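Local coordinates for lysosome-associated membrane glycoprotein 1 (PDB 5GV0), which is a heavily glycosylated protein of the lysosomal membrane, whose luminal domains probably mediate its assembly with other copies of itself, at residues A22-T28 with M132-F138; S118-E124 with V137-Q143; G14-L18 with S52-V58; I43-S49 with K61-R67. All blocks are in the same frame, centred on the assembly; numbering follows the deposited sequence.

Contact 1. Residues A22-T28 with M132-F138; sequences ALQLNIT and MLSLNVF
Strands 22-28 and 133-138 run antiparallel with their axes 4.8 Å apart, in register from L23 opposite V137 to I27 opposite L133, and the backbone ladder reaches on to the A22-F138 and T28-M132 ends. The shortest rung is N136 N to Q24 O, 2.7 Å. On the polar face of this pair, Q24 stretches out with CG anti to its backbone N (chi1 172°), which brings OE1 to the amide of N136. N136 ND2 donates to Q24 OE1 over 3.1 Å, almost straight at 171° and onto a lone pair, within both the carbonyl plane and the amide plane of N136, although the two amides are turned 66° against each other. The other ends are held too: Q24 NE2 by N42, N136 OD1 by H126 and, tilted from its carbonyl plane, by S134 OG at 3.1 Å. S134 OG also sits against N26 CB, 3.3 Å away. In the beta-prism fold of LAMP luminal domains, these strands belong to one sheet, and their other face turns toward the second. There L23, L25, I27, L133, L135 and V137 form an apolar layer. L23 CD2 and V137 CG2 lie side by side at 4.0 Å, pointing the same way, while L25 CD2 meets L135 CD1 obliquely at 3.9 Å. L69, L71 and I103 of the second sheet cover L25, L135 and L133. A water links N26 OD1, T28 OG1 and M132 O, and T28 OG1 is also bonded to T38. M132 bends its thioether back until SD rests 3.9 Å from T28 CB.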
# COMPACT_ATOMS: atom_id res chain seq x y z
N ALA A 22 -9.01 -0.42 0.12
CA ALA A 22 -9.20 -0.65 1.54
C ALA A 22 -8.01 -1.45 2.05
O ALA A 22 -7.73 -2.54 1.55
CB ALA A 22 -10.51 -1.40 1.78
N LEU A 23 -7.32 -0.91 3.05
CA LEU A 23 -6.07 -1.48 3.54
C LEU A 23 -6.08 -1.70 5.04
O LEU A 23 -6.71 -0.96 5.78
CB LEU A 23 -4.89 -0.58 3.18
CG LEU A 23 -4.69 -0.20 1.71
CD1 LEU A 23 -3.57 0.81 1.63
CD2 LEU A 23 -4.37 -1.41 0.87
N GLN A 24 -5.34 -2.72 5.47
CA GLN A 24 -5.29 -3.10 6.87
C GLN A 24 -3.91 -3.64 7.20
O GLN A 24 -3.38 -4.47 6.46
CB GLN A 24 -6.37 -4.14 7.15
CG GLN A 24 -6.33 -4.79 8.51
CD GLN A 24 -7.39 -5.85 8.61
OE1 GLN A 24 -7.16 -7.01 8.27
NE2 GLN A 24 -8.58 -5.46 9.04
N LEU A 25 -3.32 -3.16 8.29
CA LEU A 25 -2.06 -3.71 8.77
C LEU A 25 -2.35 -4.81 9.78
O LEU A 25 -3.11 -4.61 10.72
CB LEU A 25 -1.20 -2.63 9.41
CG LEU A 25 -0.86 -1.45 8.50
CD1 LEU A 25 -0.38 -0.29 9.34
CD2 LEU A 25 0.20 -1.86 7.49
N ASN A 26 -1.75 -5.98 9.58
CA ASN A 26 -1.86 -7.07 10.53
C ASN A 26 -0.50 -7.25 11.18
O ASN A 26 0.46 -7.66 10.52
CB ASN A 26 -2.33 -8.35 9.82
CG ASN A 26 -2.53 -9.53 10.76
OD1 ASN A 26 -1.73 -9.76 11.67
ND2 ASN A 26 -3.59 -10.30 10.53
N ILE A 27 -0.40 -6.91 12.46
CA ILE A 27 0.90 -6.91 13.13
C ILE A 27 0.91 -7.79 14.37
O ILE A 27 0.02 -7.73 15.23
CB ILE A 27 1.34 -5.47 13.49
CG1 ILE A 27 2.74 -5.49 14.11
CG2 ILE A 27 0.33 -4.78 14.41
CD1 ILE A 27 3.47 -4.19 13.99
N THR A 28 1.92 -8.65 14.43
CA THR A 28 2.15 -9.50 15.59
C THR A 28 3.34 -8.93 16.35
O THR A 28 4.39 -8.68 15.76
CB THR A 28 2.42 -10.94 15.17
OG1 THR A 28 1.28 -11.44 14.46
CG2 THR A 28 2.68 -11.82 16.38
N MET A 132 6.35 -10.76 11.01
CA MET A 132 5.44 -10.19 11.98
C MET A 132 4.42 -9.22 11.39
O MET A 132 3.55 -8.75 12.09
CB MET A 132 6.24 -9.48 13.07
CG MET A 132 7.16 -10.41 13.86
SD MET A 132 6.22 -11.63 14.80
CE MET A 132 6.75 -13.14 14.01
N LEU A 133 4.53 -8.92 10.10
CA LEU A 133 3.66 -7.90 9.51
C LEU A 133 3.16 -8.28 8.13
O LEU A 133 3.96 -8.58 7.24
CB LEU A 133 4.39 -6.56 9.41
CG LEU A 133 3.65 -5.44 8.67
CD1 LEU A 133 2.44 -4.95 9.47
CD2 LEU A 133 4.59 -4.29 8.38
N SER A 134 1.85 -8.26 7.93
CA SER A 134 1.32 -8.34 6.58
C SER A 134 0.50 -7.09 6.28
O SER A 134 -0.09 -6.47 7.17
CB SER A 134 0.47 -9.60 6.38
OG SER A 134 -0.65 -9.62 7.24
N LEU A 135 0.51 -6.70 5.01
CA LEU A 135 -0.36 -5.65 4.52
C LEU A 135 -1.53 -6.32 3.84
O LEU A 135 -1.37 -6.95 2.79
CB LEU A 135 0.37 -4.73 3.55
CG LEU A 135 -0.49 -3.67 2.85
CD1 LEU A 135 -1.03 -2.64 3.84
CD2 LEU A 135 0.30 -2.99 1.74
N ASN A 136 -2.71 -6.21 4.44
CA ASN A 136 -3.91 -6.81 3.89
C ASN A 136 -4.60 -5.83 2.96
O ASN A 136 -5.09 -4.78 3.38
CB ASN A 136 -4.83 -7.27 5.02
CG ASN A 136 -4.17 -8.33 5.88
OD1 ASN A 136 -3.17 -8.94 5.48
ND2 ASN A 136 -4.73 -8.58 7.06
N VAL A 137 -4.55 -6.17 1.68
CA VAL A 137 -5.20 -5.39 0.64
C VAL A 137 -6.57 -6.00 0.46
O VAL A 137 -6.74 -7.00 -0.25
CB VAL A 137 -4.41 -5.41 -0.67
CG1 VAL A 137 -5.07 -4.52 -1.70
CG2 VAL A 137 -2.98 -4.96 -0.43
N PHE A 138 -7.54 -5.42 1.14
CA PHE A 138 -8.87 -6.00 1.24
C PHE A 138 -9.59 -5.86 -0.09
O PHE A 138 -10.23 -6.80 -0.57
CB PHE A 138 -9.65 -5.33 2.37
CG PHE A 138 -10.98 -5.94 2.62
CD1 PHE A 138 -11.10 -7.08 3.41
CD2 PHE A 138 -12.13 -5.39 2.08
CE1 PHE A 138 -12.34 -7.65 3.64
CE2 PHE A 138 -13.37 -5.95 2.31
CZ PHE A 138 -13.47 -7.08 3.08
O HOH W 1 1.05 -10.52 11.77

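Contact 2. Residues S118-E124 with V137-Q143; sequences SYKCNTE and VFSVQVQ
S118 OG is gripped from two directions: Q141 NE2 donates to it at 3.0 Å, nearly straight (168°) and in the plane of the Q141 amide, and the G153 carbonyl is its second partner. The setting is an antiparallel pair of strands, 118-121 with 140-143, in the sheet that also holds strand 14-30. Just before strand 140-143 the chain turns a corner, where F138 and S139 together face A22 in a classic beta bulge. Y119 and C121 each exchange two backbone hydrogen bonds, with V142 and V140 respectively. On the face carrying these four residues, V140 CG1 comes to the edge of the Y119 ring, in its plane, 3.6 Å from CE2. That methyl lies between the backbone N and the carbonyl carbon (chi1 55°), and the same branch reaches C121 CB; V142 CG1 lies 4.0 Å from Y119 CB and oblique to the ring. C121 itself is in a disulfide with C158. On the other face K120 is fully extended, and a water accepts a hydrogen bond from its NZ and donates one to Q141 OE1. Before the corner, at 137-138, waters bridge carbonyls without a direct backbone hydrogen bond: one donates to T123 O and V137 O. A second donates to N122 O at 2.7 Å and F138 O at 2.8 Å, its oxygen over one F138 ring face, offset toward the rim.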
# COMPACT_ATOMS: atom_id res chain seq x y z
N SER A 118 -5.21 -0.40 -15.25
CA SER A 118 -5.29 -0.43 -13.79
C SER A 118 -5.39 -1.86 -13.26
O SER A 118 -5.89 -2.76 -13.95
CB SER A 118 -6.49 0.41 -13.30
OG SER A 118 -7.73 -0.05 -13.82
N TYR A 119 -4.86 -2.06 -12.06
CA TYR A 119 -4.99 -3.32 -11.35
C TYR A 119 -6.25 -3.26 -10.51
O TYR A 119 -6.48 -2.27 -9.83
CB TYR A 119 -3.78 -3.59 -10.44
CG TYR A 119 -3.91 -4.84 -9.60
CD1 TYR A 119 -3.55 -6.08 -10.11
CD2 TYR A 119 -4.39 -4.78 -8.29
CE1 TYR A 119 -3.68 -7.23 -9.34
CE2 TYR A 119 -4.52 -5.92 -7.52
CZ TYR A 119 -4.16 -7.14 -8.05
OH TYR A 119 -4.27 -8.29 -7.29
N LYS A 120 -7.06 -4.32 -10.54
CA LYS A 120 -8.26 -4.37 -9.71
C LYS A 120 -8.42 -5.74 -9.08
O LYS A 120 -8.24 -6.77 -9.73
CB LYS A 120 -9.50 -4.02 -10.53
CG LYS A 120 -10.77 -3.90 -9.70
CD LYS A 120 -11.95 -3.45 -10.54
CE LYS A 120 -13.22 -3.38 -9.70
NZ LYS A 120 -14.42 -3.10 -10.53
N CYS A 121 -8.76 -5.76 -7.79
CA CYS A 121 -9.03 -7.02 -7.12
C CYS A 121 -9.93 -6.80 -5.92
O CYS A 121 -9.70 -5.90 -5.13
CB CYS A 121 -7.72 -7.68 -6.69
SG CYS A 121 -7.93 -9.43 -6.20
N ASN A 122 -10.97 -7.63 -5.81
CA ASN A 122 -11.91 -7.57 -4.69
C ASN A 122 -11.73 -8.76 -3.75
O ASN A 122 -12.51 -8.96 -2.82
CB ASN A 122 -13.35 -7.53 -5.21
CG ASN A 122 -13.68 -6.22 -5.90
OD1 ASN A 122 -13.42 -5.14 -5.37
ND2 ASN A 122 -14.24 -6.30 -7.10
N THR A 123 -10.70 -9.55 -4.01
CA THR A 123 -10.35 -10.68 -3.16
C THR A 123 -9.21 -10.26 -2.25
O THR A 123 -8.17 -9.80 -2.71
CB THR A 123 -9.92 -11.91 -3.99
OG1 THR A 123 -11.01 -12.32 -4.82
CG2 THR A 123 -9.54 -13.08 -3.07
N GLU A 124 -9.42 -10.39 -0.94
CA GLU A 124 -8.43 -10.04 0.07
C GLU A 124 -7.06 -10.68 -0.22
O GLU A 124 -6.97 -11.89 -0.38
CB GLU A 124 -8.96 -10.49 1.43
CG GLU A 124 -8.24 -9.97 2.66
CD GLU A 124 -9.01 -10.29 3.93
OE1 GLU A 124 -8.46 -10.10 5.03
OE2 GLU A 124 -10.17 -10.75 3.82
N VAL A 137 -4.55 -6.17 1.68
CA VAL A 137 -5.20 -5.39 0.64
C VAL A 137 -6.57 -6.00 0.46
O VAL A 137 -6.74 -7.00 -0.25
CB VAL A 137 -4.41 -5.41 -0.67
CG1 VAL A 137 -5.07 -4.52 -1.70
CG2 VAL A 137 -2.98 -4.96 -0.43
N PHE A 138 -7.54 -5.42 1.14
CA PHE A 138 -8.87 -6.00 1.24
C PHE A 138 -9.59 -5.86 -0.09
O PHE A 138 -10.23 -6.80 -0.57
CB PHE A 138 -9.65 -5.33 2.37
CG PHE A 138 -10.98 -5.94 2.62
CD1 PHE A 138 -11.10 -7.08 3.41
CD2 PHE A 138 -12.13 -5.39 2.08
CE1 PHE A 138 -12.34 -7.65 3.64
CE2 PHE A 138 -13.37 -5.95 2.31
CZ PHE A 138 -13.47 -7.08 3.08
N SER A 139 -9.46 -4.69 -0.71
CA SER A 139 -9.89 -4.50 -2.09
C SER A 139 -9.09 -3.36 -2.68
O SER A 139 -8.56 -2.51 -1.94
CB SER A 139 -11.39 -4.21 -2.19
OG SER A 139 -11.69 -2.93 -1.68
N VAL A 140 -8.97 -3.32 -4.00
CA VAL A 140 -8.10 -2.34 -4.61
C VAL A 140 -8.39 -2.12 -6.08
O VAL A 140 -8.65 -3.06 -6.82
CB VAL A 140 -6.61 -2.75 -4.43
CG1 VAL A 140 -6.37 -4.16 -5.00
CG2 VAL A 140 -5.67 -1.74 -5.07
N GLN A 141 -8.37 -0.86 -6.48
CA GLN A 141 -8.09 -0.51 -7.86
C GLN A 141 -6.95 0.49 -7.80
O GLN A 141 -7.01 1.46 -7.03
CB GLN A 141 -9.32 0.06 -8.57
CG GLN A 141 -9.07 0.31 -10.06
CD GLN A 141 -10.33 0.56 -10.84
OE1 GLN A 141 -11.41 0.77 -10.27
NE2 GLN A 141 -10.22 0.53 -12.17
N VAL A 142 -5.88 0.24 -8.55
CA VAL A 142 -4.69 1.08 -8.43
C VAL A 142 -3.95 1.18 -9.76
O VAL A 142 -3.93 0.25 -10.57
CB VAL A 142 -3.75 0.55 -7.30
CG1 VAL A 142 -3.18 -0.82 -7.65
CG2 VAL A 142 -2.63 1.55 -7.02
N GLN A 143 -3.36 2.35 -9.99
CA GLN A 143 -2.60 2.59 -11.21
C GLN A 143 -1.45 3.55 -10.92
O GLN A 143 -1.67 4.62 -10.35
CB GLN A 143 -3.51 3.13 -12.30
CG GLN A 143 -2.83 3.33 -13.65
CD GLN A 143 -3.84 3.65 -14.73
OE1 GLN A 143 -5.01 3.26 -14.63
NE2 GLN A 143 -3.41 4.37 -15.76
O HOH W 2 -14.03 -0.13 -11.01
O HOH W 3 -12.66 -8.15 -0.28
O HOH W 4 -6.85 -7.52 -3.16

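Contact 3. Residues G14-L18 with S52-V58; sequences GTCLL and SCGINLV. With NAG (2-acetamido-2-deoxy-beta-D-glucopyranose), chain F; SO4 (sulfate ion), chain C.
The peptide of C16 is the flat group that meets V58, whose CG1 lies 3.8 Å from C16 O. The one flat side chain with a polar role, the amide of N56, turns to a bound sulfate, donating from ND2 to O2 at 2.9 Å. Across the contact itself the bond is covalent. C16 SG and C53 SG are joined at 2.0 Å, with a left-handed disulfide torsion of -81°. C16 places its sulfur between its backbone N and carbonyl carbon (chi1 71°), whereas C53 SG stands anti to its own carbonyl carbon (chi1 -60°), and the two CB-S bonds converge in this way. V58 packs against the C16 end of the bridge, CG1 lying 3.9 Å from C16 SG, and the same methyl touches L17 CB. C16 and L17 both face V9, a classic beta bulge in strand 14-30. In the turn that follows C53, the backbone N of I55, N56 and L57 close round the sulfate; N56 N and L57 N share its O4, each at 2.8 Å. The ion probably comes from the crystallisation liquor. Alongside, I55 CG2 rests against O3 of an N-linked sugar. With no hydrogen bond between the segments, the disulfide and the apolar touches of V58 do the joining: a covalent tie from strand 14-30 of one sheet to the hairpin loop of the other, as expected of a protein folded in the oxidising secretory pathway.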
# COMPACT_ATOMS: atom_id res chain seq x y z
N GLY A 14 1.96 15.66 -13.89
CA GLY A 14 0.57 15.36 -13.61
C GLY A 14 0.40 14.17 -12.69
O GLY A 14 1.29 13.84 -11.91
N THR A 15 -0.76 13.53 -12.79
CA THR A 15 -1.11 12.42 -11.91
C THR A 15 -0.23 11.20 -12.17
O THR A 15 -0.09 10.76 -13.31
CB THR A 15 -2.58 12.04 -12.08
OG1 THR A 15 -3.39 13.17 -11.73
CG2 THR A 15 -2.95 10.88 -11.18
N CYS A 16 0.37 10.66 -11.11
CA CYS A 16 1.21 9.48 -11.24
C CYS A 16 0.70 8.31 -10.40
O CYS A 16 1.26 7.22 -10.46
CB CYS A 16 2.66 9.79 -10.86
SG CYS A 16 2.93 10.08 -9.10
N LEU A 17 -0.34 8.54 -9.60
CA LEU A 17 -0.96 7.44 -8.87
C LEU A 17 -2.43 7.74 -8.66
O LEU A 17 -2.79 8.83 -8.22
CB LEU A 17 -0.29 7.22 -7.51
CG LEU A 17 -0.75 6.01 -6.69
CD1 LEU A 17 -0.19 4.70 -7.23
CD2 LEU A 17 -0.36 6.20 -5.24
N LEU A 18 -3.26 6.77 -9.02
CA LEU A 18 -4.67 6.77 -8.65
C LEU A 18 -4.93 5.50 -7.88
O LEU A 18 -4.45 4.43 -8.27
CB LEU A 18 -5.58 6.82 -9.87
CG LEU A 18 -5.58 8.09 -10.71
CD1 LEU A 18 -6.45 7.87 -11.92
CD2 LEU A 18 -6.09 9.26 -9.88
N SER A 52 4.64 11.00 -3.91
CA SER A 52 5.61 11.59 -4.81
C SER A 52 5.69 10.81 -6.11
O SER A 52 5.38 9.63 -6.18
CB SER A 52 6.99 11.67 -4.15
OG SER A 52 7.50 10.38 -3.85
N CYS A 53 6.11 11.51 -7.16
CA CYS A 53 6.16 10.95 -8.50
C CYS A 53 7.58 10.82 -9.02
O CYS A 53 8.48 11.53 -8.59
CB CYS A 53 5.35 11.83 -9.47
SG CYS A 53 3.60 11.99 -9.05
N GLY A 54 7.77 9.93 -9.99
CA GLY A 54 9.04 9.76 -10.67
C GLY A 54 8.85 8.76 -11.79
O GLY A 54 7.77 8.19 -11.94
N ILE A 55 9.89 8.52 -12.59
CA ILE A 55 9.78 7.52 -13.64
C ILE A 55 10.26 6.14 -13.19
O ILE A 55 10.07 5.16 -13.91
CB ILE A 55 10.55 7.94 -14.91
CG1 ILE A 55 12.02 8.20 -14.58
CG2 ILE A 55 9.91 9.16 -15.55
CD1 ILE A 55 12.84 8.62 -15.79
N ASN A 56 10.87 6.05 -12.01
CA ASN A 56 11.28 4.76 -11.46
C ASN A 56 10.57 4.43 -10.16
O ASN A 56 10.38 3.25 -9.82
CB ASN A 56 12.80 4.71 -11.22
CG ASN A 56 13.60 4.88 -12.49
OD1 ASN A 56 13.51 4.06 -13.40
ND2 ASN A 56 14.38 5.95 -12.56
N LEU A 57 10.18 5.47 -9.43
CA LEU A 57 9.59 5.31 -8.11
C LEU A 57 8.41 6.24 -7.90
O LEU A 57 8.52 7.45 -8.08
CB LEU A 57 10.64 5.58 -7.03
CG LEU A 57 10.14 5.64 -5.59
CD1 LEU A 57 9.71 4.27 -5.10
CD2 LEU A 57 11.21 6.22 -4.67
N VAL A 58 7.29 5.66 -7.48
CA VAL A 58 6.10 6.42 -7.11
C VAL A 58 5.73 6.05 -5.69
O VAL A 58 5.72 4.86 -5.35
CB VAL A 58 4.92 6.13 -8.07
CG1 VAL A 58 3.60 6.61 -7.49
CG2 VAL A 58 5.17 6.76 -9.42
C1 NAG F . 8.55 13.89 -16.22
C2 NAG F . 9.39 13.09 -15.21
C3 NAG F . 10.88 13.23 -15.53
C4 NAG F . 11.16 12.91 -16.99
C5 NAG F . 10.26 13.77 -17.88
C6 NAG F . 10.43 13.49 -19.35
C7 NAG F . 8.28 12.90 -13.03
C8 NAG F . 8.09 13.52 -11.68
N2 NAG F . 9.11 13.54 -13.86
O3 NAG F . 11.63 12.34 -14.70
O4 NAG F . 12.52 13.17 -17.31
O5 NAG F . 8.89 13.50 -17.55
O6 NAG F . 9.77 12.30 -19.73
O7 NAG F . 7.70 11.87 -13.36
S SO4 C . 12.83 8.68 -10.26
O1 SO4 C . 12.59 9.40 -11.50
O2 SO4 C . 14.03 7.86 -10.40
O3 SO4 C . 13.02 9.63 -9.16
O4 SO4 C . 11.68 7.81 -9.98

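Contact 4. Residues I43-S49 with K61-R67. With NAG (2-acetamido-2-deoxy-beta-D-glucopyranose), chain E.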
# COMPACT_ATOMS: atom_id res chain seq x y z
N ILE A 43 -6.23 1.14 7.77
CA ILE A 43 -5.91 2.45 7.23
C ILE A 43 -7.22 3.21 7.17
O ILE A 43 -8.20 2.75 6.59
CB ILE A 43 -5.26 2.35 5.86
CG1 ILE A 43 -3.95 1.58 5.95
CG2 ILE A 43 -5.05 3.75 5.29
CD1 ILE A 43 -3.03 2.04 7.06
N SER A 44 -7.24 4.36 7.82
CA SER A 44 -8.46 5.12 8.00
C SER A 44 -8.63 6.17 6.91
O SER A 44 -7.65 6.73 6.42
CB SER A 44 -8.45 5.80 9.37
OG SER A 44 -9.54 6.68 9.50
N PRO A 45 -9.88 6.44 6.53
CA PRO A 45 -10.18 7.56 5.63
C PRO A 45 -9.68 8.88 6.22
O PRO A 45 -9.37 9.82 5.49
CB PRO A 45 -11.71 7.52 5.53
CG PRO A 45 -12.16 6.77 6.74
CD PRO A 45 -11.11 5.75 6.97
N ASN A 46 -9.58 8.91 7.55
CA ASN A 46 -9.14 10.08 8.30
C ASN A 46 -7.65 10.36 8.20
O ASN A 46 -7.20 11.45 8.54
CB ASN A 46 -9.50 9.92 9.77
CG ASN A 46 -10.99 9.77 9.98
OD1 ASN A 46 -11.79 10.28 9.20
ND2 ASN A 46 -11.37 9.05 11.03
N ASP A 47 -6.88 9.37 7.76
CA ASP A 47 -5.44 9.51 7.72
C ASP A 47 -5.01 10.61 6.75
O ASP A 47 -5.68 10.88 5.76
CB ASP A 47 -4.76 8.20 7.31
CG ASP A 47 -4.91 7.11 8.36
OD1 ASP A 47 -5.24 7.44 9.52
OD2 ASP A 47 -4.67 5.94 8.01
N THR A 48 -3.87 11.22 7.07
CA THR A 48 -3.25 12.20 6.20
C THR A 48 -2.54 11.47 5.07
O THR A 48 -1.77 10.55 5.33
CB THR A 48 -2.24 13.05 6.97
OG1 THR A 48 -2.94 13.82 7.97
CG2 THR A 48 -1.50 13.98 6.04
N SER A 49 -2.81 11.85 3.83
CA SER A 49 -2.12 11.21 2.71
C SER A 49 -1.35 12.19 1.84
O SER A 49 -1.71 13.37 1.70
CB SER A 49 -3.11 10.42 1.85
OG SER A 49 -4.05 11.28 1.23
N LYS A 61 2.08 7.89 0.94
CA LYS A 61 2.22 7.81 2.38
C LYS A 61 0.91 8.15 3.07
O LYS A 61 0.31 9.19 2.81
CB LYS A 61 3.33 8.73 2.88
CG LYS A 61 3.62 8.58 4.37
CD LYS A 61 4.68 9.56 4.84
CE LYS A 61 6.05 9.25 4.25
NZ LYS A 61 7.09 10.09 4.91
N VAL A 62 0.47 7.26 3.95
CA VAL A 62 -0.75 7.46 4.71
C VAL A 62 -0.40 7.42 6.19
O VAL A 62 0.20 6.45 6.68
CB VAL A 62 -1.83 6.40 4.35
CG1 VAL A 62 -2.19 6.52 2.87
CG2 VAL A 62 -1.36 4.99 4.64
N GLU A 63 -0.76 8.47 6.91
CA GLU A 63 -0.26 8.58 8.27
C GLU A 63 -1.22 9.24 9.24
O GLU A 63 -2.16 9.94 8.85
CB GLU A 63 1.07 9.34 8.28
CG GLU A 63 1.00 10.75 7.71
CD GLU A 63 2.37 11.36 7.51
OE1 GLU A 63 3.25 11.18 8.39
OE2 GLU A 63 2.59 12.00 6.47
N ASN A 64 -0.97 8.98 10.52
CA ASN A 64 -1.61 9.69 11.61
C ASN A 64 -0.58 9.89 12.72
O ASN A 64 0.62 9.72 12.49
CB ASN A 64 -2.85 8.95 12.10
CG ASN A 64 -2.56 7.52 12.51
OD1 ASN A 64 -1.58 7.24 13.21
ND2 ASN A 64 -3.41 6.60 12.08
N LYS A 65 -1.05 10.23 13.92
CA LYS A 65 -0.15 10.56 15.02
C LYS A 65 0.76 9.40 15.44
O LYS A 65 1.89 9.61 15.85
CB LYS A 65 -0.96 11.05 16.22
CG LYS A 65 -0.13 11.64 17.34
CD LYS A 65 -1.01 12.19 18.45
CE LYS A 65 -1.78 11.09 19.16
NZ LYS A 65 -0.87 10.14 19.86
N ASN A 66 0.25 8.17 15.32
CA ASN A 66 0.97 7.01 15.84
C ASN A 66 1.54 6.08 14.79
O ASN A 66 2.14 5.06 15.12
CB ASN A 66 0.04 6.20 16.76
CG ASN A 66 -0.16 6.86 18.11
OD1 ASN A 66 -1.27 7.24 18.46
ND2 ASN A 66 0.92 6.98 18.88
N ARG A 67 1.37 6.43 13.51
CA ARG A 67 1.68 5.48 12.45
C ARG A 67 1.88 6.16 11.11
O ARG A 67 1.14 7.07 10.76
CB ARG A 67 0.54 4.46 12.34
CG ARG A 67 0.76 3.34 11.35
CD ARG A 67 -0.54 3.02 10.63
NE ARG A 67 -0.80 3.98 9.57
CZ ARG A 67 -2.01 4.47 9.28
NH1 ARG A 67 -3.08 4.09 9.96
NH2 ARG A 67 -2.12 5.34 8.29
C1 NAG E . 10.11 6.76 9.53
C2 NAG E . 9.80 7.44 8.20
C3 NAG E . 11.09 7.88 7.51
C4 NAG E . 11.93 8.73 8.46
C5 NAG E . 12.15 7.98 9.77
C6 NAG E . 12.89 8.80 10.80
C7 NAG E . 7.80 6.79 6.91
C8 NAG E . 7.18 5.74 6.04
N2 NAG E . 9.04 6.54 7.34
O3 NAG E . 10.76 8.65 6.36
O4 NAG E . 13.19 9.01 7.87
O5 NAG E . 10.88 7.64 10.34
O6 NAG E . 12.09 9.86 11.30
O7 NAG E . 7.22 7.83 7.20
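D47 points across at R67, and its side chain is met at every step. CB lies 3.5 Å from E63 O, beside the backbone pair of T48 and E63. Beyond CG, OD1 accepts from N64 ND2 at 3.3 Å, a donor that comes from above the carboxylate plane. OD2 carries the main load: R67 NH2 donates to it at 2.6 Å in a salt bridge, NH1 adds a weak bond, and S44 N donates from the opposite face of the carboxylate at 3.0 Å. With the acid and guanidinium planes 67° apart, OD2 lies at the guanidinium edge, in its plane, while NH2 meets OD2 from above the carboxylate plane. R67 leaves the backbone with CG trans to N (chi1 -176°) and then bends, which also lets NH2 donate almost straight (172°) to V62 O at 3.0 Å, from above that carbonyl. I43 CD1 covers one guanidinium face over its centre, 3.4 Å from CZ, and N64 CG lies off-centre over the other. Held by two acceptors at its edge and carbon on both faces, the group is fixed in rotation. I43 CG2 continues inward to V62 CG2 at 3.9 Å. K61 NZ makes a weak bond to a glycan acetamide. A type I turn from S44 to D47, closed by D47 N to S44 O and enclosing an ST turn (N46 N to S44 OG), and an Asx turn (N66 N to N64 OD1) flank the T48-E63 pair at the open end of the beta hairpin of strands 48-52 and 57-64.

From the N terminus, strand 14-30 first enters contact 3, then contact 1 a few residues on. Contact 3 closes first, at 52-58; contact 4, opened at 43-49, closes next at 61-67 and crosses it, the two sharing strand 57-64. Contact 1 closes the long loop, returning only at 132-138, so contact 4 lies wholly within it while contact 3 crosses it. Contact 2 opens late, at 118-124, and crosses contact 1, sharing V137 and F138. Contacts 1 and 2 build one sheet, contact 4 belongs largely to the other, and contact 3 ties the two. L23 O to I43 N and L18 O to Q143 N connect neighbouring contacts.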